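Local coordinates for Dps family protein (Staphylococcus aureus subsp. aureus, PDB 2D5K), which assembles into a twelve-subunit, ferritin-like shell that probably oxidises and stores iron and can compact the nucleoid, as Dps relatives do, at residues B[24-29]-B[83-87]; B[44-48]-B[139-143]; B[92-97]-B[143-147]. All coordinates share one frame; numbering follows the deposited sequence.

Overall arrangement
All three contacts lie in one ferritin-like four-helix bundle. Contact 1 fastens the loop after helix 74-80 to helix 5-32, contact 2 pairs helix 38-65 with helix 123-147, and contact 3 pairs helix 92-120 with helix 123-147. Contacts 2 and 3, their centres about 9 Å apart, share F143 and both touch the third subunit; contact 1 lies about 14 Å from each, between centres, and faces the second subunit. Along the chain the segments of contacts 1 and 2 alternate, whereas contact 1 closes before contact 3 opens. L26 against L48, and M95 against F29 and F45, join the three into continuous packing, linking the bundle interior to subunit interfaces.

Contact 1 of 3, residues B[24-29]-B[83-87]; sequences TKLHNF and VKEAA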
loop_
_atom_site.group_PDB
_atom_site.type_symbol
_atom_site.label_atom_id
_atom_site.label_comp_id
_atom_site.label_asym_id
_atom_site.label_seq_id
_atom_site.Cartn_x
_atom_site.Cartn_y
_atom_site.Cartn_z
ATOM N N THR B 24 2.602 -12.229 28.945
ATOM C CA THR B 24 2.634 -11.206 29.984
ATOM C C THR B 24 4.054 -10.960 30.496
ATOM O O THR B 24 4.416 -9.822 30.800
ATOM C CB THR B 24 1.684 -11.581 31.144
ATOM O OG1 THR B 24 0.328 -11.425 30.700
ATOM C CG2 THR B 24 1.911 -10.682 32.359
ATOM N N LYS B 25 4.870 -12.006 30.579
ATOM C CA LYS B 25 6.238 -11.799 31.043
ATOM C C LYS B 25 6.974 -10.909 30.049
ATOM O O LYS B 25 7.806 -10.086 30.440
ATOM C CB LYS B 25 6.990 -13.126 31.210
ATOM C CG LYS B 25 8.431 -12.906 31.658
ATOM C CD LYS B 25 8.997 -14.051 32.488
ATOM C CE LYS B 25 9.313 -15.269 31.658
ATOM N NZ LYS B 25 10.046 -16.286 32.482
ATOM N N LEU B 26 6.662 -11.063 28.764
ATOM C CA LEU B 26 7.301 -10.250 27.738
ATOM C C LEU B 26 6.834 -8.799 27.828
ATOM O O LEU B 26 7.570 -7.893 27.463
ATOM C CB LEU B 26 7.030 -10.826 26.344
ATOM C CG LEU B 26 7.848 -12.079 26.017
ATOM C CD1 LEU B 26 7.238 -12.809 24.827
ATOM C CD2 LEU B 26 9.289 -11.683 25.724
ATOM N N HIS B 27 5.609 -8.576 28.303
ATOM C CA HIS B 27 5.123 -7.210 28.472
ATOM C C HIS B 27 5.908 -6.601 29.625
ATOM O O HIS B 27 6.331 -5.449 29.567
ATOM C CB HIS B 27 3.629 -7.182 28.812
ATOM C CG HIS B 27 2.741 -7.121 27.612
ATOM N ND1 HIS B 27 2.512 -8.207 26.796
ATOM C CD2 HIS B 27 2.043 -6.091 27.074
ATOM C CE1 HIS B 27 1.710 -7.850 25.807
ATOM N NE2 HIS B 27 1.410 -6.572 25.953
ATOM N N ASN B 28 6.097 -7.395 30.674
ATOM C CA ASN B 28 6.842 -6.956 31.849
ATOM C C ASN B 28 8.244 -6.514 31.430
ATOM O O ASN B 28 8.693 -5.422 31.785
ATOM C CB ASN B 28 6.920 -8.104 32.863
ATOM C CG ASN B 28 7.692 -7.734 34.117
ATOM O OD1 ASN B 28 8.876 -7.407 34.055
ATOM N ND2 ASN B 28 7.020 -7.790 35.268
ATOM N N PHE B 29 8.934 -7.353 30.661
ATOM C CA PHE B 29 10.284 -7.013 30.218
ATOM C C PHE B 29 10.249 -5.797 29.291
ATOM O O PHE B 29 11.128 -4.942 29.339
ATOM C CB PHE B 29 10.938 -8.215 29.523
ATOM C CG PHE B 29 11.281 -9.353 30.461
ATOM C CD1 PHE B 29 11.032 -9.251 31.831
ATOM C CD2 PHE B 29 11.854 -10.524 29.972
ATOM C CE1 PHE B 29 11.348 -10.300 32.699
ATOM C CE2 PHE B 29 12.175 -11.578 30.831
ATOM C CZ PHE B 29 11.920 -11.462 32.199
ATOM N N VAL B 83 6.941 -21.886 31.930
ATOM C CA VAL B 83 7.463 -20.527 31.904
ATOM C C VAL B 83 6.916 -19.867 33.162
ATOM O O VAL B 83 5.701 -19.826 33.371
ATOM C CB VAL B 83 6.967 -19.741 30.670
ATOM C CG1 VAL B 83 7.392 -18.280 30.777
ATOM C CG2 VAL B 83 7.526 -20.363 29.399
ATOM N N LYS B 84 7.807 -19.368 34.008
ATOM C CA LYS B 84 7.382 -18.729 35.242
ATOM C C LYS B 84 7.253 -17.228 35.054
ATOM O O LYS B 84 7.858 -16.652 34.151
ATOM C CB LYS B 84 8.374 -19.058 36.363
ATOM C CG LYS B 84 8.546 -20.564 36.566
ATOM C CD LYS B 84 7.191 -21.242 36.774
ATOM C CE LYS B 84 7.263 -22.758 36.589
ATOM N NZ LYS B 84 8.206 -23.405 37.539
ATOM N N GLU B 85 6.447 -16.597 35.900
ATOM C CA GLU B 85 6.247 -15.159 35.801
ATOM C C GLU B 85 7.508 -14.393 36.170
ATOM O O GLU B 85 8.381 -14.907 36.874
ATOM C CB GLU B 85 5.082 -14.729 36.694
ATOM C CG GLU B 85 3.787 -15.448 36.357
ATOM C CD GLU B 85 2.581 -14.541 36.436
ATOM O OE1 GLU B 85 2.003 -14.399 37.535
ATOM O OE2 GLU B 85 2.224 -13.958 35.389
ATOM N N ALA B 86 7.598 -13.162 35.685
ATOM C CA ALA B 86 8.753 -12.321 35.952
ATOM C C ALA B 86 8.885 -11.978 37.429
ATOM O O ALA B 86 7.888 -11.804 38.132
ATOM C CB ALA B 86 8.656 -11.039 35.134
ATOM N N ALA B 87 10.127 -11.898 37.891
ATOM C CA ALA B 87 10.425 -11.535 39.270
ATOM C C ALA B 87 10.827 -10.063 39.216
ATOM O O ALA B 87 10.902 -9.480 38.134
ATOM C CB ALA B 87 11.572 -12.381 39.802
HETATM O O HOH W 1 10.676 -6.955 35.904
#
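K25 and A86 bring their CA atoms to 5.5 Å of each other where the extended loop 83-87 runs past one side of helical residues 24-29. These two residues carry the contact. The K25 chain lies along the loop and then bends about its CG-CD bond (chi3 74°), which turns the ammonium onto the backbone: NZ donates to K84 O at 2.8 Å. The bond comes in at a C=O...N angle of 153°, tilted 15° from the carbonyl plane. Short of that bond, K25 CD rests 3.6 Å from A86 N, and K25 CE meets the V83 CG1 methyl at 3.7 Å, the two side chains crossing at a slant. NZ also forms salt bridges with E98 and D102 of helix 92-120, so two carboxylates and a loop carbonyl grip one buried amine, which probably keeps it charged. The A86 methyl pushes toward the helix, lying 3.6 Å from N28 CG and 3.7 Å from F29 CE1. K25 CG lies over one face of the same F29 ring, near its rim. Past the methyl, a water bridges the two segments, donating to N28 OD1 at 2.6 Å and, weakly, to A87 O at 3.4 Å. N28 ND2 bonds G72 O of the second subunit, and the E85 carboxylate receives the L74 and T75 amides of that subunit, at the start of its helix 74-80. Loop and helix thus both meet the second subunit, while V83 and F29 reach helix 92-120 and L26 packs on helix 38-65.

Contact 2 of 3, residues B[44-48]-B[139-143]; sequences KFEEL and HNWMF
L48 and H139 meet in a CH-pi contact. The L48 CD2 methyl sits over the centre of one imidazole face, 3.6 Å from its centroid and only 6° off the ring normal, the side chains sliding past each other in opposite directions. The other branch of the leucine makes an apolar contact of a different kind: L48 CD1 meets F143 CZ at 3.6 Å, at the edge of the phenyl ring and in its plane. The forked leucine end therefore touches two rings of the opposing helix, one by its face and one by its edge. F143 is further flanked within its own helix by H139 O, which stands 3.3 Å above the plane of the F143 ring, toward its rim.

The lysine ammonium makes looser approaches. Bends at chi2 and chi4 lead K44 across the gap, where NZ comes to 3.6 Å from H139 ND1, 4.0 Å from F143 CE1 and 4.1 Å from M142 SD. None of these is a hydrogen bond; NZ approaches both rings obliquely. A positive charge near ND1 would probably disfavour a proton there, while NE2 at the far side of the imidazole is hydrogen-bonded to E51 OE1, which holds the ring in position.

Such long side chains suit the spacing, since the axes of the short segments 44-48 and 139-143, antiparallel at 162°, approach to 13.4 Å. The gap is shared with other helices: F103 of helix 92-120 meets F143 edge-to-face, L26 of helix 5-32 packs on L48, and F39 and F38 of the third subunit lie against K44 and M142 respectively.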
loop_
_atom_site.group_PDB
_atom_site.type_symbol
_atom_site.label_atom_id
_atom_site.label_comp_id
_atom_site.label_asym_id
_atom_site.label_seq_id
_atom_site.Cartn_x
_atom_site.Cartn_y
_atom_site.Cartn_z
ATOM N N LYS B 44 12.123 -5.347 20.580
ATOM C CA LYS B 44 12.242 -6.793 20.413
ATOM C C LYS B 44 11.260 -7.559 21.298
ATOM O O LYS B 44 10.663 -8.543 20.863
ATOM C CB LYS B 44 13.673 -7.258 20.715
ATOM C CG LYS B 44 13.883 -8.747 20.460
ATOM C CD LYS B 44 13.560 -9.095 19.008
ATOM C CE LYS B 44 13.401 -10.600 18.797
ATOM N NZ LYS B 44 14.667 -11.372 18.976
ATOM N N PHE B 45 11.087 -7.114 22.539
ATOM C CA PHE B 45 10.162 -7.798 23.434
ATOM C C PHE B 45 8.723 -7.695 22.936
ATOM O O PHE B 45 7.924 -8.606 23.155
ATOM C CB PHE B 45 10.276 -7.251 24.863
ATOM C CG PHE B 45 11.602 -7.549 25.523
ATOM C CD1 PHE B 45 12.286 -8.729 25.241
ATOM C CD2 PHE B 45 12.158 -6.657 26.431
ATOM C CE1 PHE B 45 13.508 -9.014 25.854
ATOM C CE2 PHE B 45 13.376 -6.933 27.050
ATOM C CZ PHE B 45 14.051 -8.113 26.760
ATOM N N GLU B 46 8.389 -6.595 22.263
ATOM C CA GLU B 46 7.037 -6.438 21.729
ATOM C C GLU B 46 6.848 -7.375 20.541
ATOM O O GLU B 46 5.799 -7.997 20.391
ATOM C CB GLU B 46 6.775 -4.996 21.283
ATOM C CG GLU B 46 5.328 -4.787 20.828
ATOM C CD GLU B 46 4.988 -3.343 20.519
ATOM O OE1 GLU B 46 5.552 -2.437 21.169
ATOM O OE2 GLU B 46 4.131 -3.116 19.636
ATOM N N GLU B 47 7.865 -7.479 19.695
ATOM C CA GLU B 47 7.779 -8.368 18.542
ATOM C C GLU B 47 7.557 -9.784 19.062
ATOM O O GLU B 47 6.786 -10.559 18.494
ATOM C CB GLU B 47 9.066 -8.300 17.719
ATOM C CG GLU B 47 9.460 -6.877 17.320
ATOM C CD GLU B 47 10.678 -6.825 16.409
ATOM O OE1 GLU B 47 11.629 -7.606 16.632
ATOM O OE2 GLU B 47 10.690 -5.993 15.478
ATOM N N LEU B 48 8.230 -10.111 20.161
ATOM C CA LEU B 48 8.096 -11.429 20.761
ATOM C C LEU B 48 6.715 -11.691 21.351
ATOM O O LEU B 48 6.171 -12.779 21.161
ATOM C CB LEU B 48 9.174 -11.638 21.833
ATOM C CG LEU B 48 10.588 -11.785 21.261
ATOM C CD1 LEU B 48 11.613 -11.779 22.385
ATOM C CD2 LEU B 48 10.675 -13.081 20.455
ATOM N N HIS B 139 15.234 -17.419 17.623
ATOM C CA HIS B 139 15.293 -16.352 18.618
ATOM C C HIS B 139 16.340 -16.670 19.679
ATOM O O HIS B 139 17.069 -15.787 20.128
ATOM C CB HIS B 139 13.942 -16.181 19.316
ATOM C CG HIS B 139 12.885 -15.567 18.455
ATOM N ND1 HIS B 139 13.041 -14.341 17.844
ATOM C CD2 HIS B 139 11.644 -15.997 18.129
ATOM C CE1 HIS B 139 11.939 -14.043 17.178
ATOM N NE2 HIS B 139 11.077 -15.031 17.335
ATOM N N ASN B 140 16.411 -17.934 20.082
ATOM C CA ASN B 140 17.364 -18.320 21.112
ATOM C C ASN B 140 18.795 -18.068 20.655
ATOM O O ASN B 140 19.630 -17.627 21.443
ATOM C CB ASN B 140 17.168 -19.786 21.501
ATOM C CG ASN B 140 17.578 -20.060 22.936
ATOM O OD1 ASN B 140 17.938 -19.139 23.673
ATOM N ND2 ASN B 140 17.517 -21.321 23.342
ATOM N N TRP B 141 19.086 -18.338 19.385
ATOM C CA TRP B 141 20.428 -18.080 18.878
ATOM C C TRP B 141 20.706 -16.584 19.021
ATOM O O TRP B 141 21.790 -16.182 19.441
ATOM C CB TRP B 141 20.554 -18.501 17.405
ATOM C CG TRP B 141 21.525 -17.653 16.633
ATOM C CD1 TRP B 141 22.850 -17.452 16.917
ATOM C CD2 TRP B 141 21.224 -16.814 15.512
ATOM N NE1 TRP B 141 23.385 -16.528 16.051
ATOM C CE2 TRP B 141 22.410 -16.120 15.180
ATOM C CE3 TRP B 141 20.064 -16.577 14.760
ATOM C CZ2 TRP B 141 22.469 -15.199 14.125
ATOM C CZ3 TRP B 141 20.126 -15.662 13.710
ATOM C CH2 TRP B 141 21.319 -14.985 13.406
ATOM N N MET B 142 19.723 -15.755 18.677
ATOM C CA MET B 142 19.897 -14.311 18.796
ATOM C C MET B 142 20.120 -13.900 20.257
ATOM O O MET B 142 20.993 -13.077 20.538
ATOM C CB MET B 142 18.683 -13.575 18.216
ATOM C CG MET B 142 18.457 -13.859 16.739
ATOM S SD MET B 142 17.100 -12.894 16.055
ATOM C CE MET B 142 17.223 -13.342 14.318
ATOM N N PHE B 143 19.348 -14.467 21.183
ATOM C CA PHE B 143 19.513 -14.137 22.601
ATOM C C PHE B 143 20.926 -14.491 23.054
ATOM O O PHE B 143 21.602 -13.686 23.701
ATOM C CB PHE B 143 18.528 -14.908 23.491
ATOM C CG PHE B 143 17.078 -14.620 23.208
ATOM C CD1 PHE B 143 16.670 -13.369 22.756
ATOM C CD2 PHE B 143 16.114 -15.602 23.425
ATOM C CE1 PHE B 143 15.320 -13.098 22.520
ATOM C CE2 PHE B 143 14.758 -15.341 23.193
ATOM C CZ PHE B 143 14.364 -14.085 22.739
#

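Contact 3 of 3, residues B[92-97]-B[143-147]; sequences AEQMVE and FKSYL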
loop_
_atom_site.group_PDB
_atom_site.type_symbol
_atom_site.label_atom_id
_atom_site.label_comp_id
_atom_site.label_asym_id
_atom_site.label_seq_id
_atom_site.Cartn_x
_atom_site.Cartn_y
_atom_site.Cartn_z
ATOM N N ALA B 92 18.545 -5.755 31.959
ATOM C CA ALA B 92 18.274 -6.175 30.584
ATOM C C ALA B 92 18.952 -7.516 30.310
ATOM O O ALA B 92 18.366 -8.411 29.705
ATOM C CB ALA B 92 18.779 -5.125 29.602
ATOM N N GLU B 93 20.193 -7.653 30.763
ATOM C CA GLU B 93 20.932 -8.890 30.554
ATOM C C GLU B 93 20.230 -10.074 31.217
ATOM O O GLU B 93 20.115 -11.145 30.625
ATOM C CB GLU B 93 22.358 -8.747 31.102
ATOM C CG GLU B 93 23.246 -9.947 30.835
ATOM C CD GLU B 93 23.662 -10.654 32.105
ATOM O OE1 GLU B 93 22.774 -10.996 32.917
ATOM O OE2 GLU B 93 24.878 -10.875 32.292
ATOM N N GLN B 94 19.750 -9.881 32.441
ATOM C CA GLN B 94 19.068 -10.955 33.158
ATOM C C GLN B 94 17.752 -11.320 32.477
ATOM O O GLN B 94 17.320 -12.470 32.516
ATOM C CB GLN B 94 18.823 -10.550 34.614
ATOM C CG GLN B 94 20.110 -10.300 35.386
ATOM C CD GLN B 94 19.867 -9.785 36.790
ATOM O OE1 GLN B 94 19.007 -8.932 37.011
ATOM N NE2 GLN B 94 20.639 -10.291 37.748
ATOM N N MET B 95 17.115 -10.340 31.848
ATOM C CA MET B 95 15.861 -10.608 31.151
ATOM C C MET B 95 16.137 -11.504 29.951
ATOM O O MET B 95 15.441 -12.494 29.732
ATOM C CB MET B 95 15.221 -9.304 30.668
ATOM C CG MET B 95 14.740 -8.395 31.782
ATOM S SD MET B 95 14.040 -6.875 31.114
ATOM C CE MET B 95 13.210 -6.230 32.572
ATOM N N VAL B 96 17.155 -11.152 29.174
ATOM C CA VAL B 96 17.496 -11.936 27.993
ATOM C C VAL B 96 17.973 -13.323 28.412
ATOM O O VAL B 96 17.664 -14.313 27.754
ATOM C CB VAL B 96 18.567 -11.222 27.142
ATOM C CG1 VAL B 96 18.948 -12.079 25.944
ATOM C CG2 VAL B 96 18.032 -9.879 26.674
ATOM N N GLU B 97 18.711 -13.400 29.518
ATOM C CA GLU B 97 19.182 -14.690 30.005
ATOM C C GLU B 97 17.994 -15.586 30.347
ATOM O O GLU B 97 17.975 -16.761 29.985
ATOM C CB GLU B 97 20.061 -14.521 31.251
ATOM C CG GLU B 97 21.374 -13.806 31.004
ATOM C CD GLU B 97 22.237 -13.720 32.255
ATOM O OE1 GLU B 97 21.702 -13.351 33.321
ATOM O OE2 GLU B 97 23.449 -14.013 32.167
ATOM N N PHE B 143 19.348 -14.467 21.183
ATOM C CA PHE B 143 19.513 -14.137 22.601
ATOM C C PHE B 143 20.926 -14.491 23.054
ATOM O O PHE B 143 21.602 -13.686 23.701
ATOM C CB PHE B 143 18.528 -14.908 23.491
ATOM C CG PHE B 143 17.078 -14.620 23.208
ATOM C CD1 PHE B 143 16.670 -13.369 22.756
ATOM C CD2 PHE B 143 16.114 -15.602 23.425
ATOM C CE1 PHE B 143 15.320 -13.098 22.520
ATOM C CE2 PHE B 143 14.758 -15.341 23.193
ATOM C CZ PHE B 143 14.364 -14.085 22.739
ATOM N N LYS B 144 21.362 -15.702 22.722
ATOM C CA LYS B 144 22.696 -16.156 23.110
ATOM C C LYS B 144 23.798 -15.304 22.498
ATOM O O LYS B 144 24.843 -15.102 23.115
ATOM C CB LYS B 144 22.893 -17.618 22.715
ATOM C CG LYS B 144 21.987 -18.581 23.469
ATOM C CD LYS B 144 22.187 -20.007 22.978
ATOM C CE LYS B 144 21.291 -20.984 23.715
ATOM N NZ LYS B 144 21.524 -22.382 23.239
ATOM N N SER B 145 23.568 -14.802 21.289
ATOM C CA SER B 145 24.560 -13.957 20.634
ATOM C C SER B 145 24.621 -12.618 21.362
ATOM O O SER B 145 25.703 -12.082 21.609
ATOM C CB SER B 145 24.196 -13.748 19.158
ATOM O OG SER B 145 24.307 -14.966 18.441
ATOM N N TYR B 146 23.456 -12.085 21.713
ATOM C CA TYR B 146 23.382 -10.818 22.434
ATOM C C TYR B 146 24.121 -10.947 23.770
ATOM O O TYR B 146 24.810 -10.024 24.207
ATOM C CB TYR B 146 21.918 -10.450 22.699
ATOM C CG TYR B 146 21.729 -9.257 23.611
ATOM C CD1 TYR B 146 21.685 -7.961 23.101
ATOM C CD2 TYR B 146 21.615 -9.424 24.994
ATOM C CE1 TYR B 146 21.532 -6.859 23.945
ATOM C CE2 TYR B 146 21.464 -8.329 25.845
ATOM C CZ TYR B 146 21.424 -7.051 25.313
ATOM O OH TYR B 146 21.281 -5.968 26.149
ATOM N N LEU B 147 23.972 -12.106 24.404
ATOM C CA LEU B 147 24.584 -12.378 25.706
ATOM C C LEU B 147 26.068 -12.730 25.685
ATOM O O LEU B 147 26.726 -12.713 26.728
ATOM C CB LEU B 147 23.819 -13.503 26.404
ATOM C CG LEU B 147 22.370 -13.194 26.786
ATOM C CD1 LEU B 147 21.666 -14.472 27.219
ATOM C CD2 LEU B 147 22.354 -12.153 27.901
#
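E93 O accepts the helical hydrogen bond of E97 N at 2.9 Å and is touched from across the contact by L147 CD2 at 3.7 Å. The same leucine methyl lies against E97 CG at 3.6 Å and also meets E93 CG, so it settles on the aliphatic stems of two glutamates one turn apart. The other branch, L147 CD1, lies against E97 CA and V96 CG1. V96 points toward helix 123-147 and lies at the middle of the contact. Its CG1 stands anti to the backbone N (chi1 178°) and inserts between L147 CG at 3.7 Å and F143 CB at 3.8 Å, one turn apart on the opposing helix. V96 CG2 turns instead to Y146, coming to 3.9 Å from CE2; the valine and tyrosine side chains cross at about a right angle, and the approach to the ring is oblique. At the start of helix 92-120, the A92 methyl lies near the tyrosine hydroxyl. The axes of the short segments pass at 9.9 Å, running antiparallel at 148°. The glutamate side is exposed, whereas the Y146 side is buried, with L41 of helix 38-65 and P36 of the third subunit packed on the tyrosine. The result is an apolar seam bordered by the exposed glutamates E93 and E97, joining the start of helix 92-120 to the C-terminal part of helix 123-147, as expected for antiparallel neighbours in the four-helix bundle of the ferritin-like fold.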